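Glycerol uptake operon antiterminator-related protein (Thermotoga maritima, PDB 1VKF) is of unknown function but, as a barrel protein of the glycerol-3-phosphate responsive antiterminator family, probably takes part in regulating glycerol uptake genes. Local coordinates at residues S40-L45 / N67-G72; V61-V66 / E74-V79; F109-S114 / V132-G137; V152-L157 / K169-I174. One frame throughout, in Å; residues are numbered along the deposited sequence.

Contact 1. Residues S40-L45 / N67-G72; sequences SDILNL and NGLGEG
N67 packs its CB against D41 CB, 3.8 Å away, on one face of a single parallel bridge between these two residues. N67 N donates to S40 O at 2.9 Å, and I42 N returns a bond to N67 O, also 2.9 Å. The pair thus grips N67 at both its N and its O, and D41 CA adds a CH...O contact to N67 O. Beyond CB the two side chains part: D41 holds CG between its backbone N and carbonyl carbon (chi1 70°), which leads the carboxylate away from N67 and back over its own chain. There N44 ND2 meets the syn lone pair of D41 OD1 at 3.0 Å, and this oxygen also takes weak bonds from L43 N and N44 N, which binds the turn after strand 34-41. S40 OG is held by H48, in helix 45-54. An apolar overlap continues the contact into the loop that follows N67: in one of its two conformers, I42 places its CD1 methyl 3.7 Å from G68 O and, more loosely, 4.3 Å from L69 CD1. In that conformer I42 also touches F78, and L69 packs on A75 and V79, so both loops sit against helix 73-82, at the C-terminal end of strand 34-41.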
loop_
_atom_site.group_PDB
_atom_site.type_symbol
_atom_site.label_atom_id
_atom_site.label_comp_id
_atom_site.label_asym_id
_atom_site.label_seq_id
_atom_site.Cartn_x
_atom_site.Cartn_y
_atom_site.Cartn_z
ATOM N N SER A 40 11.575 -6.416 0.823
ATOM C CA SER A 40 11.988 -7.660 1.435
ATOM C C SER A 40 12.785 -8.410 0.376
ATOM O O SER A 40 13.231 -7.821 -0.613
ATOM C CB SER A 40 10.741 -8.485 1.936
ATOM O OG SER A 40 11.132 -9.688 2.606
ATOM N N ASP A 41 12.893 -9.716 0.542
ATOM C CA ASP A 41 13.528 -10.582 -0.477
ATOM C C ASP A 41 12.885 -11.966 -0.382
ATOM O O ASP A 41 12.276 -12.329 0.626
ATOM C CB ASP A 41 15.063 -10.568 -0.411
ATOM C CG ASP A 41 15.641 -11.249 0.810
ATOM O OD1 ASP A 41 15.483 -12.471 0.982
ATOM O OD2 ASP A 41 16.295 -10.603 1.613
ATOM N N ILE A 42 13.090 -12.734 -1.429
ATOM C CA ILE A 42 12.402 -13.976 -1.582
ATOM C C ILE A 42 12.828 -15.027 -0.547
ATOM O O ILE A 42 12.021 -15.887 -0.175
ATOM C CB ILE A 42 12.604 -14.454 -3.034
ATOM C CG1 ILE A 42 11.583 -15.504 -3.381
ATOM C CG2 ILE A 42 14.012 -14.998 -3.234
ATOM C CD1 ILE A 42 11.601 -15.836 -4.881
ATOM N N LEU A 43 14.046 -14.903 -0.034
ATOM C CA LEU A 43 14.610 -15.878 0.894
ATOM C C LEU A 43 14.043 -15.578 2.266
ATOM O O LEU A 43 13.989 -16.487 3.085
ATOM C CB LEU A 43 16.137 -15.742 0.927
ATOM C CG LEU A 43 16.834 -16.021 -0.445
ATOM C CD1 LEU A 43 18.359 -15.746 -0.406
ATOM C CD2 LEU A 43 16.594 -17.433 -0.746
ATOM N N ASN A 44 13.757 -14.319 2.533
ATOM C CA ASN A 44 13.439 -13.935 3.920
ATOM C C ASN A 44 12.047 -13.418 4.163
ATOM O O ASN A 44 11.731 -13.087 5.341
ATOM C CB ASN A 44 14.447 -12.919 4.425
ATOM C CG ASN A 44 15.872 -13.495 4.602
ATOM O OD1 ASN A 44 16.189 -14.081 5.614
ATOM N ND2 ASN A 44 16.687 -13.340 3.603
ATOM N N LEU A 45 11.196 -13.359 3.118
ATOM C CA LEU A 45 9.912 -12.717 3.215
ATOM C C LEU A 45 9.063 -13.429 4.278
ATOM O O LEU A 45 8.393 -12.791 5.099
ATOM C CB LEU A 45 9.200 -12.777 1.884
ATOM C CG LEU A 45 7.781 -12.211 1.870
ATOM C CD1 LEU A 45 7.693 -10.769 2.217
ATOM C CD2 LEU A 45 7.116 -12.527 0.529
ATOM N N ASN A 67 13.023 -8.420 -3.453
ATOM C CA ASN A 67 14.192 -8.781 -4.237
ATOM C C ASN A 67 14.206 -10.268 -4.549
ATOM O O ASN A 67 14.065 -11.110 -3.654
ATOM C CB ASN A 67 15.454 -8.451 -3.530
ATOM C CG ASN A 67 15.787 -6.945 -3.548
ATOM O OD1 ASN A 67 15.183 -6.172 -4.266
ATOM N ND2 ASN A 67 16.791 -6.572 -2.790
ATOM N N GLY A 68 14.417 -10.592 -5.828
ATOM C CA GLY A 68 14.345 -11.976 -6.263
ATOM C C GLY A 68 12.996 -12.466 -6.784
ATOM O O GLY A 68 12.978 -13.535 -7.382
ATOM N N LEU A 69 11.888 -11.757 -6.525
ATOM C CA LEU A 69 10.566 -12.131 -6.940
ATOM C C LEU A 69 10.291 -11.534 -8.310
ATOM O O LEU A 69 10.655 -10.360 -8.589
ATOM C CB LEU A 69 9.479 -11.622 -5.931
ATOM C CG LEU A 69 8.073 -12.209 -5.999
ATOM C CD1 LEU A 69 8.047 -13.638 -5.763
ATOM C CD2 LEU A 69 7.200 -11.475 -4.981
ATOM N N GLY A 70 9.537 -12.280 -9.099
ATOM C CA GLY A 70 9.064 -11.818 -10.411
ATOM C C GLY A 70 7.601 -11.345 -10.369
ATOM O O GLY A 70 7.054 -10.959 -9.343
ATOM N N GLU A 71 6.954 -11.394 -11.506
ATOM C CA GLU A 71 5.602 -10.882 -11.593
ATOM C C GLU A 71 4.691 -12.033 -11.919
ATOM O O GLU A 71 5.136 -13.085 -12.397
ATOM C CB GLU A 71 5.514 -9.733 -12.608
ATOM C CG GLU A 71 5.805 -10.061 -14.039
ATOM C CD GLU A 71 5.766 -8.808 -14.929
ATOM O OE1 GLU A 71 5.987 -7.690 -14.408
ATOM O OE2 GLU A 71 5.507 -8.945 -16.132
ATOM N N GLY A 72 3.411 -11.823 -11.675
ATOM C CA GLY A 72 2.400 -12.757 -12.105
ATOM C C GLY A 72 1.888 -13.714 -11.056
ATOM O O GLY A 72 2.154 -13.557 -9.883
#

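Contact 2. Residues V61-V66 / E74-V79; sequences VDMDFV and EAILFV
M63, a selenomethionine, fills the close-packed part of this contact: its SE lies 3.6 Å from I76 CG1, and its CE methyl rests 3.7 Å from A75 CB. Chi1 of 70° sends CG out between the backbone N and the carbonyl carbon, and a bend at chi3 (-75°) then turns CE to touch both A75 CB and I76 CG1. Packing is slacker beside it. V61 and V79 reach toward each other tip to tip, with V61 CB 3.9 Å from V79 CG1, while M63 CB and V79 CG2 are 4.4 Å apart. The interface between the two segments is wholly apolar. D62 points its CB away from the helix, and its OD1 accepts from D64 N at 2.9 Å in an Asx turn; the D64 carboxylate, partly exposed, bonds to T89 and to the backbone of I90. E74 and L77 lie on the exposed side of the helix. The contact therefore seats helix 73-82 on the end of strand 58-62, with L45 and L49 of helix 45-54 against V61, N94 and V97 of helix 92-100 beside M63 and I76, and I87 of strand 86-89 touching both M63 and V79.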
loop_
_atom_site.group_PDB
_atom_site.type_symbol
_atom_site.label_atom_id
_atom_site.label_comp_id
_atom_site.label_asym_id
_atom_site.label_seq_id
_atom_site.Cartn_x
_atom_site.Cartn_y
_atom_site.Cartn_z
ATOM N N VAL A 61 2.150 -6.579 1.294
ATOM C CA VAL A 61 3.516 -6.621 0.836
ATOM C C VAL A 61 3.595 -5.969 -0.540
ATOM O O VAL A 61 2.835 -6.319 -1.428
ATOM C CB VAL A 61 4.012 -8.072 0.678
ATOM C CG1 VAL A 61 5.388 -8.129 0.054
ATOM C CG2 VAL A 61 4.041 -8.712 2.044
ATOM N N ASP A 62 4.524 -5.057 -0.726
ATOM C CA ASP A 62 4.786 -4.500 -2.071
ATOM C C ASP A 62 5.605 -5.508 -2.850
ATOM O O ASP A 62 6.816 -5.614 -2.689
ATOM C CB ASP A 62 5.549 -3.183 -2.009
ATOM C CG ASP A 62 5.689 -2.548 -3.385
ATOM O OD1 ASP A 62 5.586 -3.269 -4.390
ATOM O OD2 ASP A 62 5.915 -1.328 -3.558
HETATM N N MSE A 63 4.916 -6.304 -3.630
HETATM C CA MSE A 63 5.489 -7.438 -4.317
HETATM C C MSE A 63 6.507 -6.968 -5.366
HETATM O O MSE A 63 7.462 -7.684 -5.704
HETATM C CB MSE A 63 4.409 -8.341 -4.861
HETATM C CG MSE A 63 3.672 -7.743 -5.987
HETATM SE SE MSE A 63 2.344 -8.975 -6.715
HETATM C CE MSE A 63 3.631 -10.192 -7.715
ATOM N N ASP A 64 6.388 -5.708 -5.792
ATOM C CA ASP A 64 7.327 -5.199 -6.784
ATOM C C ASP A 64 8.712 -4.949 -6.226
ATOM O O ASP A 64 9.650 -4.766 -7.011
ATOM C CB ASP A 64 6.840 -3.856 -7.347
ATOM C CG ASP A 64 5.468 -3.893 -7.949
ATOM O OD1 ASP A 64 4.925 -4.956 -8.324
ATOM O OD2 ASP A 64 4.858 -2.798 -8.150
ATOM N N PHE A 65 8.861 -4.931 -4.898
ATOM C CA PHE A 65 10.147 -4.644 -4.273
ATOM C C PHE A 65 10.669 -5.789 -3.388
ATOM O O PHE A 65 11.571 -5.590 -2.567
ATOM C CB PHE A 65 10.060 -3.300 -3.538
ATOM C CG PHE A 65 9.937 -2.122 -4.480
ATOM C CD1 PHE A 65 11.065 -1.460 -4.949
ATOM C CD2 PHE A 65 8.703 -1.741 -4.964
ATOM C CE1 PHE A 65 10.938 -0.392 -5.853
ATOM C CE2 PHE A 65 8.556 -0.698 -5.844
ATOM C CZ PHE A 65 9.685 -0.016 -6.302
ATOM N N VAL A 66 10.142 -7.002 -3.603
ATOM C CA VAL A 66 10.657 -8.205 -2.941
ATOM C C VAL A 66 11.790 -8.685 -3.868
ATOM O O VAL A 66 11.527 -9.162 -5.008
ATOM C CB VAL A 66 9.579 -9.297 -2.810
ATOM C CG1 VAL A 66 10.155 -10.560 -2.220
ATOM C CG2 VAL A 66 8.366 -8.818 -1.987
ATOM N N GLU A 74 2.135 -16.940 -10.056
ATOM C CA GLU A 74 3.003 -17.699 -9.167
ATOM C C GLU A 74 3.700 -16.824 -8.113
ATOM O O GLU A 74 3.737 -17.202 -6.939
ATOM C CB GLU A 74 4.029 -18.533 -9.956
ATOM C CG GLU A 74 3.432 -19.510 -10.954
ATOM C CD GLU A 74 3.081 -18.935 -12.324
ATOM O OE1 GLU A 74 3.157 -17.699 -12.554
ATOM O OE2 GLU A 74 2.677 -19.749 -13.190
ATOM N N ALA A 75 4.158 -15.634 -8.504
ATOM C CA ALA A 75 4.711 -14.676 -7.557
ATOM C C ALA A 75 3.701 -14.243 -6.508
ATOM O O ALA A 75 3.994 -14.202 -5.309
ATOM C CB ALA A 75 5.290 -13.475 -8.262
ATOM N N ILE A 76 2.478 -13.964 -6.945
ATOM C CA ILE A 76 1.432 -13.532 -6.001
ATOM C C ILE A 76 1.086 -14.653 -5.010
ATOM O O ILE A 76 0.988 -14.405 -3.787
ATOM C CB ILE A 76 0.153 -13.092 -6.748
ATOM C CG1 ILE A 76 0.356 -11.831 -7.580
ATOM C CG2 ILE A 76 -0.983 -12.915 -5.765
ATOM C CD1 ILE A 76 -0.601 -11.726 -8.747
ATOM N N LEU A 77 0.963 -15.889 -5.517
ATOM C CA LEU A 77 0.720 -17.069 -4.676
ATOM C C LEU A 77 1.885 -17.333 -3.719
ATOM O O LEU A 77 1.631 -17.750 -2.591
ATOM C CB LEU A 77 0.430 -18.339 -5.483
ATOM C CG LEU A 77 -0.882 -18.236 -6.245
ATOM C CD1 LEU A 77 -1.064 -19.455 -7.137
ATOM C CD2 LEU A 77 -2.046 -18.015 -5.290
ATOM N N PHE A 78 3.157 -17.047 -4.089
ATOM C CA PHE A 78 4.261 -17.152 -3.208
ATOM C C PHE A 78 4.179 -16.185 -2.042
ATOM O O PHE A 78 4.432 -16.564 -0.897
ATOM C CB PHE A 78 5.561 -16.879 -3.999
ATOM C CG PHE A 78 6.808 -16.973 -3.203
ATOM C CD1 PHE A 78 7.243 -15.862 -2.546
ATOM C CD2 PHE A 78 7.486 -18.177 -3.110
ATOM C CE1 PHE A 78 8.429 -15.909 -1.782
ATOM C CE2 PHE A 78 8.679 -18.249 -2.374
ATOM C CZ PHE A 78 9.125 -17.112 -1.698
ATOM N N VAL A 79 3.778 -14.950 -2.338
ATOM C CA VAL A 79 3.655 -13.950 -1.317
ATOM C C VAL A 79 2.478 -14.352 -0.355
ATOM O O VAL A 79 2.604 -14.181 0.865
ATOM C CB VAL A 79 3.451 -12.544 -1.969
ATOM C CG1 VAL A 79 3.095 -11.538 -0.914
ATOM C CG2 VAL A 79 4.734 -12.160 -2.692
#

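Contact 3. Residues F109-S114 / V132-G137; sequences FFALDS and VEVLPG
F109 and V132 meet at a slant, the V132 CG1 methyl coming up at the edge of the phenyl ring, in its plane, 3.7 Å from F109 CD2 and only 3.5 Å from F109 CB. With CG opposite the backbone N (chi1 -179°), the ring of F109 heads off from the strand pair, which leaves its CB and near edge to touch the valine. On this same face A111 CB packs on V134 CG1 at 3.8 Å. The other face carries a different pairing: F110 and L135 run side by side and point the same way, with L135 CD1 at the edge of the F110 ring, 4.1 Å from CD1 of the phenylalanine. Between the faces the backbones form a parallel ladder. L135 N donates to F109 O at 3.0 Å and A111 N to L135 O at 2.8 Å, whereas the bond from F109 N to E133 O is weak. The F109/V132/A111/V134 face is covered by V143 of helix 140-144 and I124 of helix 114-127, as expected for the outer layer of a beta-alpha barrel. The chemistry is thus divided: hydrocarbon fastens the strands to their helices, while on the inner face E133 and R108 form a salt bridge and probably offset each other's charge, with the E133 side chain about 4 Å from a citrate that may only mark a pocket.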
loop_
_atom_site.group_PDB
_atom_site.type_symbol
_atom_site.label_atom_id
_atom_site.label_comp_id
_atom_site.label_asym_id
_atom_site.label_seq_id
_atom_site.Cartn_x
_atom_site.Cartn_y
_atom_site.Cartn_z
ATOM N N PHE A 109 -0.700 4.388 -7.734
ATOM C CA PHE A 109 -1.156 5.382 -8.691
ATOM C C PHE A 109 -0.197 6.583 -8.513
ATOM O O PHE A 109 -0.172 7.225 -7.461
ATOM C CB PHE A 109 -2.606 5.706 -8.334
ATOM C CG PHE A 109 -3.300 6.715 -9.218
ATOM C CD1 PHE A 109 -2.622 7.648 -9.969
ATOM C CD2 PHE A 109 -4.674 6.683 -9.308
ATOM C CE1 PHE A 109 -3.306 8.533 -10.776
ATOM C CE2 PHE A 109 -5.372 7.569 -10.130
ATOM C CZ PHE A 109 -4.684 8.493 -10.847
ATOM N N PHE A 110 0.633 6.867 -9.539
ATOM C CA PHE A 110 1.577 7.956 -9.478
ATOM C C PHE A 110 0.867 9.198 -10.105
ATOM O O PHE A 110 0.740 9.302 -11.343
ATOM C CB PHE A 110 2.826 7.623 -10.305
ATOM C CG PHE A 110 3.663 6.476 -9.779
ATOM C CD1 PHE A 110 3.589 6.042 -8.459
ATOM C CD2 PHE A 110 4.593 5.864 -10.628
ATOM C CE1 PHE A 110 4.402 4.991 -8.010
ATOM C CE2 PHE A 110 5.393 4.816 -10.164
ATOM C CZ PHE A 110 5.284 4.388 -8.872
ATOM N N ALA A 111 0.412 10.114 -9.257
ATOM C CA ALA A 111 -0.424 11.255 -9.677
ATOM C C ALA A 111 0.488 12.456 -10.016
ATOM O O ALA A 111 0.660 13.409 -9.231
ATOM C CB ALA A 111 -1.456 11.567 -8.608
ATOM N N LEU A 112 1.098 12.363 -11.210
ATOM C CA LEU A 112 2.173 13.247 -11.603
ATOM C C LEU A 112 1.679 14.501 -12.344
ATOM O O LEU A 112 2.264 15.553 -12.193
ATOM C CB LEU A 112 3.167 12.464 -12.466
ATOM C CG LEU A 112 3.965 11.384 -11.694
ATOM C CD1 LEU A 112 4.601 10.371 -12.635
ATOM C CD2 LEU A 112 4.982 12.093 -10.830
ATOM N N ASP A 113 0.625 14.356 -13.138
ATOM C CA ASP A 113 0.077 15.446 -13.892
ATOM C C ASP A 113 -1.323 15.074 -14.325
ATOM O O ASP A 113 -1.786 13.992 -14.026
ATOM C CB ASP A 113 1.003 15.811 -15.060
ATOM C CG ASP A 113 1.316 14.690 -15.989
ATOM O OD1 ASP A 113 0.446 13.847 -16.308
ATOM O OD2 ASP A 113 2.447 14.665 -16.560
ATOM N N SER A 114 -2.011 15.985 -14.973
ATOM C CA SER A 114 -3.411 15.780 -15.313
ATOM C C SER A 114 -3.643 14.577 -16.197
ATOM O O SER A 114 -4.632 13.855 -16.031
ATOM C CB SER A 114 -3.985 17.033 -15.984
ATOM O OG SER A 114 -3.343 17.239 -17.241
ATOM N N VAL A 132 -6.845 2.193 -3.834
ATOM C CA VAL A 132 -5.766 2.784 -4.595
ATOM C C VAL A 132 -4.844 3.543 -3.637
ATOM O O VAL A 132 -5.345 4.238 -2.760
ATOM C CB VAL A 132 -6.309 3.815 -5.646
ATOM C CG1 VAL A 132 -5.168 4.350 -6.441
ATOM C CG2 VAL A 132 -7.325 3.190 -6.557
ATOM N N GLU A 133 -3.539 3.410 -3.814
ATOM C CA GLU A 133 -2.537 4.220 -3.125
ATOM C C GLU A 133 -2.004 5.290 -4.059
ATOM O O GLU A 133 -1.377 4.992 -5.075
ATOM C CB GLU A 133 -1.410 3.369 -2.573
ATOM C CG GLU A 133 -0.387 4.160 -1.727
ATOM C CD GLU A 133 0.725 3.276 -1.213
ATOM O OE1 GLU A 133 1.478 2.768 -2.047
ATOM O OE2 GLU A 133 0.841 3.147 0.013
ATOM N N VAL A 134 -2.257 6.526 -3.692
ATOM C CA VAL A 134 -1.879 7.683 -4.532
ATOM C C VAL A 134 -0.644 8.341 -3.976
ATOM O O VAL A 134 -0.593 8.718 -2.804
ATOM C CB VAL A 134 -3.000 8.694 -4.626
ATOM C CG1 VAL A 134 -2.534 9.920 -5.415
ATOM C CG2 VAL A 134 -4.249 8.061 -5.237
ATOM N N LEU A 135 0.341 8.535 -4.849
ATOM C CA LEU A 135 1.593 9.195 -4.512
ATOM C C LEU A 135 1.853 10.397 -5.452
ATOM O O LEU A 135 1.491 10.323 -6.633
ATOM C CB LEU A 135 2.770 8.243 -4.626
ATOM C CG LEU A 135 2.698 6.923 -3.825
ATOM C CD1 LEU A 135 2.168 5.811 -4.649
ATOM C CD2 LEU A 135 4.116 6.635 -3.327
ATOM N N PRO A 136 2.463 11.471 -4.949
ATOM C CA PRO A 136 2.760 11.678 -3.519
ATOM C C PRO A 136 1.485 12.076 -2.757
ATOM O O PRO A 136 0.406 12.331 -3.333
ATOM C CB PRO A 136 3.743 12.845 -3.534
ATOM C CG PRO A 136 3.295 13.679 -4.766
ATOM C CD PRO A 136 2.843 12.650 -5.743
ATOM N N GLY A 137 1.572 12.137 -1.434
ATOM C CA GLY A 137 0.404 12.301 -0.620
ATOM C C GLY A 137 -0.357 13.622 -0.790
ATOM O O GLY A 137 -1.580 13.631 -0.681
#

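Contact 4. Residues V152-L157 / K169-I174; sequences VIAAGL and KHVSAI
The beta-alpha-beta unit made of strand 151-155, helix 161-167 and strand 173-176 brings its two strands side by side here, parallel, with I153 opposite A173 and A154 opposite I174. A154 N donates to A173 O at 2.8 Å, and S172 N to V152 O at 3.1 Å. CH...O contacts fill in between: A173 O also faces I153 CA, and A154 O lies 3.2 Å from I174 CA. A water extends the ladder at its start, accepting from V152 N at 2.8 Å and lying 2.7 Å from S172 OG, so it links the strand at V152 to the loop residue S172. Of the side chains, V152 and V171 meet at an angle through their CG1 methyls, 4.0 Å apart. V171 holds CG2 between its backbone N and carbonyl carbon, which sets that methyl 4.1 Å from A154 CB; I174 CG1, from the same segment as V171, lies equally close to that CB. This face is closed by A140 of helix 140-144 and I167 of helix 161-167. On the other face I153 CG1 lies 4.2 Å from A173 CB. Such a right-handed beta-alpha-beta crossover is the repeating element of the TIM barrel.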
loop_
_atom_site.group_PDB
_atom_site.type_symbol
_atom_site.label_atom_id
_atom_site.label_comp_id
_atom_site.label_asym_id
_atom_site.label_seq_id
_atom_site.Cartn_x
_atom_site.Cartn_y
_atom_site.Cartn_z
ATOM N N VAL A 152 -8.949 5.653 -1.008
ATOM C CA VAL A 152 -7.634 6.174 -1.341
ATOM C C VAL A 152 -6.724 6.183 -0.096
ATOM O O VAL A 152 -7.099 6.663 0.974
ATOM C CB VAL A 152 -7.722 7.592 -1.964
ATOM C CG1 VAL A 152 -6.315 8.178 -2.202
ATOM C CG2 VAL A 152 -8.529 7.546 -3.257
ATOM N N ILE A 153 -5.536 5.616 -0.253
ATOM C CA ILE A 153 -4.469 5.732 0.710
ATOM C C ILE A 153 -3.445 6.666 0.117
ATOM O O ILE A 153 -2.972 6.467 -1.009
ATOM C CB ILE A 153 -3.841 4.364 0.951
ATOM C CG1 ILE A 153 -4.857 3.385 1.495
ATOM C CG2 ILE A 153 -2.609 4.498 1.894
ATOM C CD1 ILE A 153 -4.472 1.951 1.297
ATOM N N ALA A 154 -3.103 7.698 0.863
ATOM C CA ALA A 154 -2.085 8.622 0.446
ATOM C C ALA A 154 -0.735 8.126 0.869
ATOM O O ALA A 154 -0.585 7.589 1.940
ATOM C CB ALA A 154 -2.337 9.966 1.051
ATOM N N ALA A 155 0.259 8.315 0.024
ATOM C CA ALA A 155 1.636 8.027 0.446
ATOM C C ALA A 155 2.646 8.881 -0.254
ATOM O O ALA A 155 2.507 9.196 -1.440
ATOM C CB ALA A 155 1.936 6.499 0.178
ATOM N N GLY A 156 3.742 9.168 0.449
ATOM C CA GLY A 156 4.874 9.852 -0.154
ATOM C C GLY A 156 5.013 11.308 0.186
ATOM O O GLY A 156 4.114 12.103 -0.044
ATOM N N LEU A 157 6.146 11.665 0.787
ATOM C CA LEU A 157 6.510 13.040 1.113
ATOM C C LEU A 157 5.518 13.742 2.073
ATOM O O LEU A 157 5.376 14.955 2.037
ATOM C CB LEU A 157 6.732 13.875 -0.146
ATOM C CG LEU A 157 7.758 13.334 -1.142
ATOM C CD1 LEU A 157 7.871 14.199 -2.426
ATOM C CD2 LEU A 157 9.132 13.246 -0.483
ATOM N N LYS A 169 -8.526 14.453 6.039
ATOM C CA LYS A 169 -9.893 14.972 5.893
ATOM C C LYS A 169 -10.515 14.507 4.614
ATOM O O LYS A 169 -11.715 14.518 4.510
ATOM C CB LYS A 169 -9.900 16.489 5.963
ATOM C CG LYS A 169 -9.510 16.971 7.340
ATOM C CD LYS A 169 -9.580 18.471 7.428
ATOM C CE LYS A 169 -9.445 18.926 8.853
ATOM N NZ LYS A 169 -9.939 20.317 8.985
ATOM N N HIS A 170 -9.688 14.088 3.639
ATOM C CA HIS A 170 -10.154 13.797 2.270
ATOM C C HIS A 170 -9.932 12.381 1.766
ATOM O O HIS A 170 -10.531 12.000 0.747
ATOM C CB HIS A 170 -9.466 14.732 1.281
ATOM C CG HIS A 170 -9.483 16.158 1.700
ATOM N ND1 HIS A 170 -10.648 16.896 1.775
ATOM C CD2 HIS A 170 -8.488 16.976 2.117
ATOM C CE1 HIS A 170 -10.368 18.113 2.210
ATOM N NE2 HIS A 170 -9.066 18.189 2.430
ATOM N N VAL A 171 -9.030 11.647 2.427
ATOM C CA VAL A 171 -8.679 10.291 2.017
ATOM C C VAL A 171 -8.761 9.400 3.269
ATOM O O VAL A 171 -8.756 9.900 4.383
ATOM C CB VAL A 171 -7.278 10.217 1.340
ATOM C CG1 VAL A 171 -7.142 11.246 0.202
ATOM C CG2 VAL A 171 -6.158 10.402 2.333
ATOM N N SER A 172 -8.819 8.095 3.076
ATOM C CA SER A 172 -9.048 7.185 4.188
ATOM C C SER A 172 -7.848 7.057 5.085
ATOM O O SER A 172 -7.999 7.017 6.301
ATOM C CB SER A 172 -9.415 5.804 3.684
ATOM O OG SER A 172 -10.677 5.869 3.069
ATOM N N ALA A 173 -6.674 6.973 4.473
ATOM C CA ALA A 173 -5.457 6.644 5.221
ATOM C C ALA A 173 -4.205 7.214 4.596
ATOM O O ALA A 173 -4.201 7.632 3.466
ATOM C CB ALA A 173 -5.352 5.136 5.300
ATOM N N ILE A 174 -3.119 7.211 5.353
ATOM C CA ILE A 174 -1.795 7.542 4.865
ATOM C C ILE A 174 -0.796 6.462 5.267
ATOM O O ILE A 174 -0.742 6.094 6.427
ATOM C CB ILE A 174 -1.284 8.858 5.533
ATOM C CG1 ILE A 174 -2.162 10.051 5.159
ATOM C CG2 ILE A 174 0.160 9.095 5.178
ATOM C CD1 ILE A 174 -1.891 11.299 5.998
HETATM O O HOH W 1 -10.618 7.193 0.666
#

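Contacts 3 and 4 are buried neighbours in the curled parallel sheet, meeting where strand 131-135 pairs with strand 151-155; each closes one beta-alpha-beta unit. Contacts 1 and 2 touch one another on the far side from contact 4, crossing along the chain and both using helix 73-82. Their characters differ: contact 1 is a surface junction of short strand ends held by one bridge, whereas contact 2 is buried helix-on-strand packing without polar bonds between its segments. Contacts 3 and 4 combine backbone ladders with aliphatic faces, contact 3 adding aromatic rings and contact 4 a bridging water. The centres of contacts 1 and 4 lie about 27 Å apart, yet all four contacts reach the same sheet.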